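Local structure of putative endonuclease/exonuclease/phosphatase family protein (3MPR) at residues L7-N13 against I174-D178; G71-D75 against L118-S123; D182-Y188 against S225-F231; F236-G242 against V283-F289. The protein probably acts as a metal-dependent nuclease of the endonuclease/exonuclease/phosphatase family, cleaving nucleic acids internally or from RNA 3' ends. All blocks are in the same frame, centred on the assembly; numbering follows the deposited sequence.

The four contacts follow the two-sheet sandwich of the DNase I-like fold. Contact 1, near the centre of the chain, packs strand 5-13 of one sheet on strand 173-178 of the other. Contact 4 continues the first sheet through strand 283-289, contact 3 the second through strand 228-232; their centres lie about 10 and 13 Å from that of contact 1. Contact 2, nested in the chain within contact 1 and about 16 Å away between centres, joins the loop after strand 67-70 to the start of strand 121-129. Contacts 3 and 4 follow in series. Contacts 1, 2 and 3 have a side chain within about 8 Å of that of E51, a magnesium-binding residue, although no magnesium is bound to this chain; contact 4 reaches the second subunit.

Contact 1: residues L7-N13 against I174-D178; sequences LTVASYN and ILTGD
Two central strands of the DNase I-like sandwich, one from each sheet, face each other here, L7, V9, S11 and N13 meeting I174, T176 and D178 through the interior. The strand axes run at 20° to one another and approach to 6.3 Å, a packing distance, with no backbone pairing between them. At one end the contact is purely apolar: the tip of I174, CD1, reaches both V9 CG1 (4.1 Å) and L7 CD1 (4.2 Å). Next, S11 CB meets T176 CB at 3.6 Å. T176 CG2 rests near the carbonyl oxygen of A10. With OG anti to the backbone N (chi1 -178°), the S11 hydroxyl is carried to G177 N, which gives it a weak hydrogen bond at 3.1 Å.

Toward the C-terminal ends of both strands the interface turns polar, beside the magnesium-binding residue E51. N13 ND2 donates to D178 OD2 (2.9 Å) on its anti lone pair, with the acceptor in the amide plane and the carboxylate turned 57° from the amide. The same ND2 also bonds to E51, while N13 OD1 accepts from R15 N, so the amide is held at both ends. A leucine in place of N13 would probably leave D178 OD2 and E51 without their shared donor and R15 N without its acceptor. D178 OD1 in turn accepts from N180 N.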
# COMPACT_ATOMS: atom_id res chain seq x y z
N LEU A 7 10.95 -9.98 -6.66
CA LEU A 7 11.37 -8.58 -6.63
C LEU A 7 10.16 -7.64 -6.52
O LEU A 7 9.16 -7.84 -7.20
CB LEU A 7 12.08 -8.22 -7.94
CG LEU A 7 13.41 -8.87 -8.27
CD1 LEU A 7 13.85 -8.45 -9.67
CD2 LEU A 7 14.46 -8.48 -7.24
N THR A 8 10.28 -6.60 -5.72
CA THR A 8 9.29 -5.53 -5.76
C THR A 8 9.94 -4.31 -6.39
O THR A 8 10.93 -3.80 -5.88
CB THR A 8 8.80 -5.16 -4.37
OG1 THR A 8 8.11 -6.28 -3.82
CG2 THR A 8 7.85 -3.97 -4.43
N VAL A 9 9.39 -3.85 -7.51
CA VAL A 9 9.97 -2.71 -8.20
C VAL A 9 8.92 -1.61 -8.31
O VAL A 9 7.73 -1.86 -8.09
CB VAL A 9 10.49 -3.09 -9.60
CG1 VAL A 9 11.51 -4.24 -9.50
CG2 VAL A 9 9.34 -3.47 -10.54
N ALA A 10 9.38 -0.39 -8.58
CA ALA A 10 8.49 0.76 -8.72
C ALA A 10 9.05 1.77 -9.71
O ALA A 10 10.24 1.78 -10.02
CB ALA A 10 8.26 1.42 -7.37
N SER A 11 8.15 2.62 -10.20
CA SER A 11 8.51 3.77 -11.00
C SER A 11 7.81 4.95 -10.34
O SER A 11 6.61 4.89 -10.05
CB SER A 11 8.00 3.60 -12.44
OG SER A 11 8.39 4.72 -13.24
N TYR A 12 8.54 6.02 -10.06
CA TYR A 12 7.95 7.14 -9.32
C TYR A 12 8.58 8.44 -9.76
O TYR A 12 9.77 8.67 -9.51
CB TYR A 12 8.20 6.94 -7.83
CG TYR A 12 7.27 7.69 -6.90
CD1 TYR A 12 6.26 8.51 -7.37
CD2 TYR A 12 7.40 7.54 -5.52
CE1 TYR A 12 5.40 9.18 -6.50
CE2 TYR A 12 6.54 8.21 -4.63
CZ TYR A 12 5.56 9.02 -5.13
OH TYR A 12 4.71 9.68 -4.25
N ASN A 13 7.80 9.29 -10.41
CA ASN A 13 8.25 10.63 -10.75
C ASN A 13 8.11 11.53 -9.51
O ASN A 13 7.00 11.80 -9.07
CB ASN A 13 7.43 11.19 -11.91
CG ASN A 13 7.86 12.60 -12.30
OD1 ASN A 13 8.28 13.38 -11.46
ND2 ASN A 13 7.75 12.91 -13.59
N ILE A 174 14.00 -4.90 -16.96
CA ILE A 174 12.89 -4.17 -16.40
C ILE A 174 13.12 -2.73 -16.83
O ILE A 174 14.22 -2.22 -16.69
CB ILE A 174 12.92 -4.23 -14.87
CG1 ILE A 174 12.79 -5.70 -14.42
CG2 ILE A 174 11.84 -3.31 -14.27
CD1 ILE A 174 13.02 -5.92 -12.91
N LEU A 175 12.08 -2.09 -17.35
CA LEU A 175 12.14 -0.69 -17.81
C LEU A 175 11.06 0.14 -17.13
O LEU A 175 9.87 -0.16 -17.28
CB LEU A 175 11.94 -0.63 -19.33
CG LEU A 175 11.65 0.75 -19.96
CD1 LEU A 175 12.83 1.68 -19.81
CD2 LEU A 175 11.26 0.60 -21.44
N THR A 176 11.46 1.16 -16.36
CA THR A 176 10.52 2.07 -15.70
C THR A 176 10.66 3.46 -16.30
O THR A 176 11.62 3.73 -17.01
CB THR A 176 10.81 2.20 -14.18
OG1 THR A 176 12.13 2.73 -13.98
CG2 THR A 176 10.71 0.85 -13.48
N GLY A 177 9.72 4.35 -16.00
CA GLY A 177 9.92 5.72 -16.43
C GLY A 177 8.65 6.53 -16.50
O GLY A 177 7.56 6.00 -16.30
N ASP A 178 8.82 7.82 -16.76
CA ASP A 178 7.72 8.70 -17.12
C ASP A 178 7.78 8.82 -18.63
O ASP A 178 8.72 9.39 -19.19
CB ASP A 178 7.92 10.06 -16.45
CG ASP A 178 6.83 11.08 -16.83
OD1 ASP A 178 6.09 10.86 -17.80
OD2 ASP A 178 6.75 12.13 -16.15

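Contact 2: residues G71-D75 against L118-S123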
# COMPACT_ATOMS: atom_id res chain seq x y z
N GLY A 71 22.94 6.95 -11.53
CA GLY A 71 22.36 7.75 -12.60
C GLY A 71 22.89 9.17 -12.57
O GLY A 71 22.95 9.78 -11.51
N VAL A 72 23.27 9.70 -13.73
CA VAL A 72 23.88 11.03 -13.80
C VAL A 72 22.91 12.10 -14.30
O VAL A 72 21.84 11.80 -14.81
CB VAL A 72 25.13 11.03 -14.70
CG1 VAL A 72 26.11 9.96 -14.26
CG2 VAL A 72 24.73 10.85 -16.16
N GLY A 73 23.31 13.36 -14.14
CA GLY A 73 22.51 14.49 -14.56
C GLY A 73 22.37 14.56 -16.07
O GLY A 73 23.35 14.37 -16.79
N ARG A 74 21.16 14.83 -16.55
CA ARG A 74 20.90 14.79 -17.99
C ARG A 74 21.46 15.99 -18.76
O ARG A 74 21.56 15.92 -19.98
CB ARG A 74 19.40 14.65 -18.29
CG ARG A 74 18.57 15.93 -18.08
CD ARG A 74 17.10 15.60 -18.27
NE ARG A 74 16.22 16.77 -18.16
CZ ARG A 74 14.90 16.71 -18.24
NH1 ARG A 74 14.29 15.54 -18.43
NH2 ARG A 74 14.17 17.81 -18.14
N ASP A 75 21.81 17.07 -18.07
CA ASP A 75 22.31 18.28 -18.75
C ASP A 75 23.76 18.14 -19.20
O ASP A 75 24.12 18.53 -20.32
CB ASP A 75 22.19 19.51 -17.84
CG ASP A 75 20.77 20.03 -17.74
OD1 ASP A 75 19.85 19.42 -18.32
OD2 ASP A 75 20.57 21.05 -17.05
N LEU A 118 14.06 18.95 -25.11
CA LEU A 118 15.05 18.86 -24.05
C LEU A 118 15.88 17.58 -24.17
O LEU A 118 15.41 16.58 -24.70
CB LEU A 118 14.37 18.90 -22.68
CG LEU A 118 14.10 20.27 -22.03
CD1 LEU A 118 13.61 21.29 -23.02
CD2 LEU A 118 13.12 20.13 -20.87
N PRO A 119 17.14 17.61 -23.69
CA PRO A 119 17.88 16.35 -23.63
C PRO A 119 17.19 15.42 -22.64
O PRO A 119 16.61 15.88 -21.66
CB PRO A 119 19.25 16.76 -23.09
CG PRO A 119 18.97 18.04 -22.32
CD PRO A 119 17.90 18.74 -23.13
N ARG A 120 17.25 14.13 -22.91
CA ARG A 120 16.54 13.14 -22.10
C ARG A 120 17.49 11.98 -21.89
O ARG A 120 18.16 11.54 -22.82
CB ARG A 120 15.28 12.67 -22.81
CG ARG A 120 14.33 13.80 -23.20
CD ARG A 120 13.64 14.40 -21.98
NE ARG A 120 12.70 15.45 -22.35
CZ ARG A 120 11.75 15.93 -21.55
NH1 ARG A 120 11.62 15.46 -20.31
NH2 ARG A 120 10.94 16.89 -21.98
N ILE A 121 17.56 11.48 -20.67
CA ILE A 121 18.56 10.48 -20.33
C ILE A 121 17.90 9.20 -19.85
O ILE A 121 16.86 9.23 -19.19
CB ILE A 121 19.55 11.04 -19.27
CG1 ILE A 121 20.84 10.20 -19.22
CG2 ILE A 121 18.90 11.13 -17.88
CD1 ILE A 121 21.89 10.74 -18.25
N CYS A 122 18.50 8.07 -20.22
CA CYS A 122 18.12 6.77 -19.69
C CYS A 122 19.30 6.27 -18.88
O CYS A 122 20.43 6.20 -19.38
CB CYS A 122 17.79 5.80 -20.82
SG CYS A 122 17.45 4.13 -20.25
N SER A 123 19.06 5.96 -17.61
CA SER A 123 20.08 5.39 -16.74
C SER A 123 19.75 3.93 -16.49
O SER A 123 18.58 3.54 -16.43
CB SER A 123 20.17 6.15 -15.41
OG SER A 123 20.49 7.51 -15.63
O HOH W 1 20.03 9.76 -14.26
O HOH W 2 15.23 12.85 -19.00
O HOH W 3 11.53 17.11 -17.56
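This is a loop-to-strand contact at the edge of the sandwich: residues 71-75, in the loop after strand 67-70, run roughly antiparallel to residues 118-123, which lead into strand 121-129. No direct hydrogen bond joins the two segments; side-chain packing and three bridging waters do. R74 carries most of it. Its CG lies between the backbone N and the carbonyl carbon (chi1 75°), and from there the chain extends past I121 and P119. R74 CB packs on I121 CG2 at 3.6 Å, and the carbonyl oxygen of P119 lies over one face of the guanidinium, 3.4 Å from R74 CD; that oxygen is buried with no hydrogen-bond partner. L118 CD2 approaches R74 NH2 obliquely.

The guanidinium groups of R74 and R120 come together with planes 78° apart, R74 NH1 standing 3.3 Å from R120 NH1. Both are donors, and water 3 bridges them from one side, accepting from R74 NH2 at 2.8 Å and weakly from R120 NH1. R120 is also held by a salt bridge to D144, and E82 forms a long, weak ion pair with R74 NH2. Water 2, in the plane of the R74 guanidinium at its edge, accepts from R74 NH1 and from I121 N.

Further along, V72 CG2 meets I121 CD1 at 3.5 Å, side chains crossing at about a right angle. Water 1 donates to V72 O and to S123 OG (2.7 Å), and D100 binds both V72 N and the serine hydroxyl. With the R74 side chain about 6 Å from that of E51, the two arginines probably lie beside the metal site of this DNase I-like fold.

Contact 3: residues D182-Y188 against S225-F231; sequences DQTHQSY and SRIDHIF
On the Y188 ring, Q183 CB sits 3.8 Å above the plane, over the centre of one face, and H229 NE2 lies at the edge. In turn Y188 CD2 lies over one face of the H229 imidazole, an edge-to-face pair with centroids 5.2 Å apart, and I227 C lies over the opposite face. Y188 CD2 also meets the edge of the F231 ring, 3.9 Å from F231 CZ. This aromatic cluster joins the first turn of helix 186-192 to strand 228-232 in the second sheet of the DNase I-like sandwich, and F179 and F191 extend it.

The R226 guanidinium lies with Q183 CD over one face and Y188 OH at its edge; D199 ties both together, by a salt bridge to R226 NH2 and a hydrogen bond from the tyrosine hydroxyl. Q183, bent at chi2 (-87°), crosses R226 at about a right angle. Its OE1 accepts from R226 N at 2.9 Å, in the carbonyl plane and nearly straight at 166°, while NE2 bonds to E224 O.

Before the helix, D182 to H185 form a type I turn with H185 as N-cap residue. D182 splits its carboxylate between the segments. OD1 takes two donors, T184 OG1 on the syn lone pair and T184 N from above the plane, in an Asx turn. OD2 accepts from S225 OG on its anti lone pair at 2.7 Å.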
# COMPACT_ATOMS: atom_id res chain seq x y z
N ASP A 182 0.20 8.64 -22.96
CA ASP A 182 -0.47 7.45 -22.46
C ASP A 182 -0.47 6.25 -23.41
O ASP A 182 0.15 6.28 -24.49
CB ASP A 182 -1.89 7.79 -21.97
CG ASP A 182 -2.89 7.97 -23.11
OD1 ASP A 182 -2.56 7.70 -24.27
OD2 ASP A 182 -4.03 8.36 -22.82
N GLN A 183 -1.18 5.21 -23.00
CA GLN A 183 -1.11 3.91 -23.68
C GLN A 183 -1.77 3.86 -25.06
O GLN A 183 -1.65 2.86 -25.75
CB GLN A 183 -1.70 2.82 -22.80
CG GLN A 183 -3.20 2.97 -22.52
CD GLN A 183 -3.49 3.84 -21.33
OE1 GLN A 183 -2.65 4.64 -20.90
NE2 GLN A 183 -4.69 3.70 -20.77
N THR A 184 -2.44 4.93 -25.48
CA THR A 184 -2.98 4.96 -26.85
C THR A 184 -1.92 5.29 -27.91
O THR A 184 -2.16 5.14 -29.11
CB THR A 184 -4.09 6.02 -27.02
OG1 THR A 184 -3.51 7.33 -26.88
CG2 THR A 184 -5.19 5.82 -25.99
N HIS A 185 -0.75 5.73 -27.45
CA HIS A 185 0.26 6.34 -28.34
C HIS A 185 1.23 5.38 -29.01
O HIS A 185 1.49 4.29 -28.52
CB HIS A 185 1.04 7.43 -27.59
CG HIS A 185 0.22 8.62 -27.24
ND1 HIS A 185 0.36 9.84 -27.87
CD2 HIS A 185 -0.79 8.77 -26.35
CE1 HIS A 185 -0.52 10.69 -27.37
NE2 HIS A 185 -1.23 10.07 -26.45
N GLN A 186 1.77 5.82 -30.15
CA GLN A 186 2.69 5.00 -30.92
C GLN A 186 3.91 4.54 -30.12
O GLN A 186 4.35 3.41 -30.27
CB GLN A 186 3.16 5.76 -32.18
CG GLN A 186 3.94 4.88 -33.13
CD GLN A 186 4.30 5.59 -34.42
OE1 GLN A 186 3.91 6.74 -34.64
NE2 GLN A 186 5.05 4.91 -35.27
N SER A 187 4.44 5.41 -29.26
CA SER A 187 5.63 5.05 -28.48
C SER A 187 5.35 4.01 -27.40
O SER A 187 6.25 3.31 -26.97
CB SER A 187 6.30 6.30 -27.89
OG SER A 187 5.40 7.03 -27.07
N TYR A 188 4.10 3.90 -26.97
CA TYR A 188 3.72 2.79 -26.10
C TYR A 188 3.74 1.48 -26.92
O TYR A 188 4.34 0.47 -26.51
CB TYR A 188 2.32 3.03 -25.49
CG TYR A 188 1.77 1.85 -24.71
CD1 TYR A 188 1.06 0.85 -25.35
CD2 TYR A 188 1.98 1.73 -23.34
CE1 TYR A 188 0.56 -0.24 -24.66
CE2 TYR A 188 1.49 0.64 -22.63
CZ TYR A 188 0.78 -0.34 -23.30
OH TYR A 188 0.27 -1.42 -22.64
N SER A 225 -5.70 7.29 -18.21
CA SER A 225 -4.39 7.38 -18.87
C SER A 225 -3.30 6.91 -17.93
O SER A 225 -3.28 7.28 -16.76
CB SER A 225 -4.09 8.83 -19.29
OG SER A 225 -4.91 9.24 -20.38
N ARG A 226 -2.38 6.09 -18.43
CA ARG A 226 -1.19 5.71 -17.70
C ARG A 226 -0.00 6.27 -18.50
O ARG A 226 0.16 5.96 -19.69
CB ARG A 226 -1.09 4.19 -17.57
CG ARG A 226 -2.41 3.52 -17.09
CD ARG A 226 -2.25 2.02 -16.85
NE ARG A 226 -1.69 1.32 -18.00
CZ ARG A 226 -2.40 0.92 -19.06
NH1 ARG A 226 -3.70 1.14 -19.13
NH2 ARG A 226 -1.79 0.28 -20.05
N ILE A 227 0.80 7.12 -17.87
CA ILE A 227 1.98 7.65 -18.55
C ILE A 227 3.28 7.19 -17.88
O ILE A 227 4.38 7.35 -18.43
CB ILE A 227 1.92 9.19 -18.70
CG1 ILE A 227 2.02 9.89 -17.34
CG2 ILE A 227 0.66 9.60 -19.47
CD1 ILE A 227 2.10 11.41 -17.46
N ASP A 228 3.14 6.59 -16.70
CA ASP A 228 4.26 5.98 -16.02
C ASP A 228 4.05 4.48 -16.13
O ASP A 228 3.00 3.98 -15.74
CB ASP A 228 4.26 6.41 -14.55
CG ASP A 228 4.30 7.92 -14.40
OD1 ASP A 228 3.23 8.54 -14.19
OD2 ASP A 228 5.40 8.48 -14.54
N HIS A 229 5.04 3.76 -16.66
CA HIS A 229 4.89 2.34 -16.91
C HIS A 229 6.05 1.57 -16.32
O HIS A 229 7.14 2.12 -16.11
CB HIS A 229 4.89 2.05 -18.42
CG HIS A 229 3.87 2.80 -19.20
ND1 HIS A 229 2.51 2.58 -19.06
CD2 HIS A 229 3.99 3.76 -20.15
CE1 HIS A 229 1.85 3.38 -19.88
NE2 HIS A 229 2.73 4.10 -20.56
N ILE A 230 5.81 0.29 -16.09
CA ILE A 230 6.89 -0.65 -15.85
C ILE A 230 6.76 -1.76 -16.89
O ILE A 230 5.80 -2.52 -16.87
CB ILE A 230 6.84 -1.22 -14.42
CG1 ILE A 230 6.98 -0.06 -13.41
CG2 ILE A 230 7.95 -2.25 -14.22
CD1 ILE A 230 7.04 -0.52 -11.94
N PHE A 231 7.72 -1.80 -17.82
CA PHE A 231 7.74 -2.82 -18.87
C PHE A 231 8.76 -3.87 -18.46
O PHE A 231 9.81 -3.52 -17.89
CB PHE A 231 8.18 -2.21 -20.20
CG PHE A 231 7.22 -1.18 -20.76
CD1 PHE A 231 6.02 -1.58 -21.33
CD2 PHE A 231 7.54 0.16 -20.76
CE1 PHE A 231 5.14 -0.65 -21.87
CE2 PHE A 231 6.68 1.10 -21.29
CZ PHE A 231 5.48 0.70 -21.86
O HOH W 4 2.99 5.33 -23.01
O HOH W 5 -3.05 -0.96 -22.93

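Contact 4: residues F236-G242 against V283-F289; sequences FHVKRYG and VKVELVF
Backbone hydrogen bonds come first in joining 236-242 to 283-289. H237 and V288 exchange a pair, N to O 2.9 Å each way, and G242 and K284 exchange a second pair further along. Between them the register slips by one residue: K239 N donates to E286 O at 2.9 Å and R240 N reaches the same oxygen only weakly, while E286 N donates to R240 O. The slip is a classic beta bulge, K239 and R240 both facing E286, in the antiparallel pair of strands 237-243 and 283-289 of the first sheet of the sandwich.

The charged contact lies on the face bearing R240 and E286. The two side chains run alongside each other, and the R240 chain, bent at chi3 (63°), turns its guanidinium to grip the carboxylate side-on, NE to OE2 and NH2 to OE1, both 2.8 Å. OE1 is met on its syn lone pair; OE2 is met on the syn side but 30° out of the carboxylate plane. R240 NH2 also forms a salt bridge with D43 of the second subunit, and the guanidinium makes a cation-pi contact with Y41 of that subunit. A methionine in place of R240 would probably leave the E286 carboxylate and D43 of the neighbouring subunit without their shared positive partner.

Apolar packing fills the face of V238, Y241, V285 and L287. V238 CG2 touches L287 CD2 at 3.8 Å, and Y241 CE2 comes obliquely to V283 CG1 at 3.5 Å. At the F236/F289 end of the strand pair F236 is sandwiched, L287 CD1 over one face and the edge of F289 over the opposite face, ring planes at 68°.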
# COMPACT_ATOMS: atom_id res chain seq x y z
N PHE A 236 9.81 -12.62 -17.14
CA PHE A 236 9.30 -12.35 -15.80
C PHE A 236 7.84 -12.74 -15.67
O PHE A 236 7.05 -12.55 -16.59
CB PHE A 236 9.38 -10.85 -15.43
CG PHE A 236 10.75 -10.38 -15.09
CD1 PHE A 236 11.29 -10.64 -13.83
CD2 PHE A 236 11.48 -9.64 -16.00
CE1 PHE A 236 12.55 -10.17 -13.51
CE2 PHE A 236 12.75 -9.17 -15.68
CZ PHE A 236 13.28 -9.44 -14.43
N HIS A 237 7.47 -13.27 -14.52
CA HIS A 237 6.05 -13.42 -14.23
C HIS A 237 5.60 -12.21 -13.41
O HIS A 237 6.19 -11.91 -12.38
CB HIS A 237 5.77 -14.69 -13.45
CG HIS A 237 4.31 -14.92 -13.21
ND1 HIS A 237 3.44 -15.23 -14.23
CD2 HIS A 237 3.56 -14.82 -12.09
CE1 HIS A 237 2.21 -15.35 -13.74
NE2 HIS A 237 2.26 -15.10 -12.45
N VAL A 238 4.57 -11.52 -13.88
CA VAL A 238 4.12 -10.31 -13.21
C VAL A 238 2.98 -10.71 -12.26
O VAL A 238 1.89 -11.06 -12.70
CB VAL A 238 3.64 -9.23 -14.20
CG1 VAL A 238 3.19 -7.98 -13.45
CG2 VAL A 238 4.76 -8.87 -15.20
N LYS A 239 3.27 -10.69 -10.96
CA LYS A 239 2.31 -11.11 -9.95
C LYS A 239 1.26 -10.04 -9.69
O LYS A 239 0.06 -10.32 -9.63
CB LYS A 239 3.03 -11.45 -8.65
CG LYS A 239 4.11 -12.52 -8.78
CD LYS A 239 3.53 -13.93 -8.77
CE LYS A 239 2.94 -14.27 -7.40
NZ LYS A 239 2.42 -15.65 -7.36
N ARG A 240 1.70 -8.79 -9.54
CA ARG A 240 0.76 -7.77 -9.06
C ARG A 240 1.18 -6.38 -9.47
O ARG A 240 2.36 -6.07 -9.52
CB ARG A 240 0.60 -7.88 -7.53
CG ARG A 240 -0.51 -7.01 -6.92
CD ARG A 240 -0.99 -7.59 -5.57
NE ARG A 240 0.08 -7.60 -4.57
CZ ARG A 240 -0.07 -8.01 -3.31
NH1 ARG A 240 -1.25 -8.47 -2.88
NH2 ARG A 240 0.98 -7.97 -2.48
N TYR A 241 0.19 -5.55 -9.77
CA TYR A 241 0.40 -4.17 -10.17
C TYR A 241 -0.48 -3.33 -9.24
O TYR A 241 -1.64 -3.66 -8.99
CB TYR A 241 -0.04 -3.99 -11.63
CG TYR A 241 -0.18 -2.56 -12.13
CD1 TYR A 241 -1.30 -1.79 -11.80
CD2 TYR A 241 0.78 -1.99 -12.96
CE1 TYR A 241 -1.46 -0.50 -12.28
CE2 TYR A 241 0.64 -0.69 -13.46
CZ TYR A 241 -0.48 0.05 -13.11
OH TYR A 241 -0.64 1.34 -13.57
N GLY A 242 0.09 -2.25 -8.72
CA GLY A 242 -0.68 -1.32 -7.91
C GLY A 242 -0.30 0.12 -8.19
O GLY A 242 0.87 0.43 -8.42
N VAL A 283 3.97 3.67 -9.28
CA VAL A 283 3.49 2.40 -9.79
C VAL A 283 4.35 1.32 -9.14
O VAL A 283 5.57 1.35 -9.24
CB VAL A 283 3.65 2.31 -11.32
CG1 VAL A 283 3.35 0.89 -11.80
CG2 VAL A 283 2.74 3.33 -12.03
N LYS A 284 3.71 0.37 -8.46
CA LYS A 284 4.45 -0.68 -7.76
C LYS A 284 4.13 -2.03 -8.39
O LYS A 284 2.96 -2.39 -8.53
CB LYS A 284 4.10 -0.68 -6.27
CG LYS A 284 4.62 -1.91 -5.53
CD LYS A 284 4.19 -1.93 -4.07
CE LYS A 284 4.32 -3.34 -3.49
NZ LYS A 284 4.18 -3.36 -1.99
N VAL A 285 5.16 -2.78 -8.76
CA VAL A 285 4.96 -4.08 -9.41
C VAL A 285 5.77 -5.18 -8.71
O VAL A 285 6.93 -4.98 -8.37
CB VAL A 285 5.34 -4.02 -10.91
CG1 VAL A 285 5.39 -5.45 -11.52
CG2 VAL A 285 4.36 -3.11 -11.67
N GLU A 286 5.13 -6.32 -8.47
CA GLU A 286 5.77 -7.43 -7.81
C GLU A 286 6.02 -8.50 -8.87
O GLU A 286 5.11 -8.90 -9.58
CB GLU A 286 4.91 -7.96 -6.66
CG GLU A 286 4.85 -6.97 -5.48
CD GLU A 286 3.55 -7.03 -4.70
OE1 GLU A 286 3.50 -7.73 -3.67
OE2 GLU A 286 2.57 -6.37 -5.11
N LEU A 287 7.28 -8.91 -8.98
CA LEU A 287 7.70 -9.82 -10.04
C LEU A 287 8.25 -11.10 -9.45
O LEU A 287 8.74 -11.11 -8.33
CB LEU A 287 8.81 -9.16 -10.87
CG LEU A 287 8.46 -7.85 -11.57
CD1 LEU A 287 9.71 -7.25 -12.17
CD2 LEU A 287 7.39 -8.08 -12.64
N VAL A 288 8.19 -12.18 -10.23
CA VAL A 288 8.92 -13.38 -9.89
C VAL A 288 9.68 -13.86 -11.11
O VAL A 288 9.16 -13.79 -12.24
CB VAL A 288 8.00 -14.53 -9.41
CG1 VAL A 288 8.84 -15.78 -9.13
CG2 VAL A 288 7.25 -14.12 -8.15
N PHE A 289 10.89 -14.35 -10.89
CA PHE A 289 11.68 -14.93 -11.98
C PHE A 289 12.13 -16.35 -11.60
O PHE A 289 12.79 -16.55 -10.58
CB PHE A 289 12.89 -14.06 -12.31
CG PHE A 289 13.59 -14.46 -13.58
CD1 PHE A 289 14.58 -15.43 -13.58
CD2 PHE A 289 13.25 -13.87 -14.79
CE1 PHE A 289 15.22 -15.80 -14.75
CE2 PHE A 289 13.89 -14.22 -15.96
CZ PHE A 289 14.87 -15.20 -15.94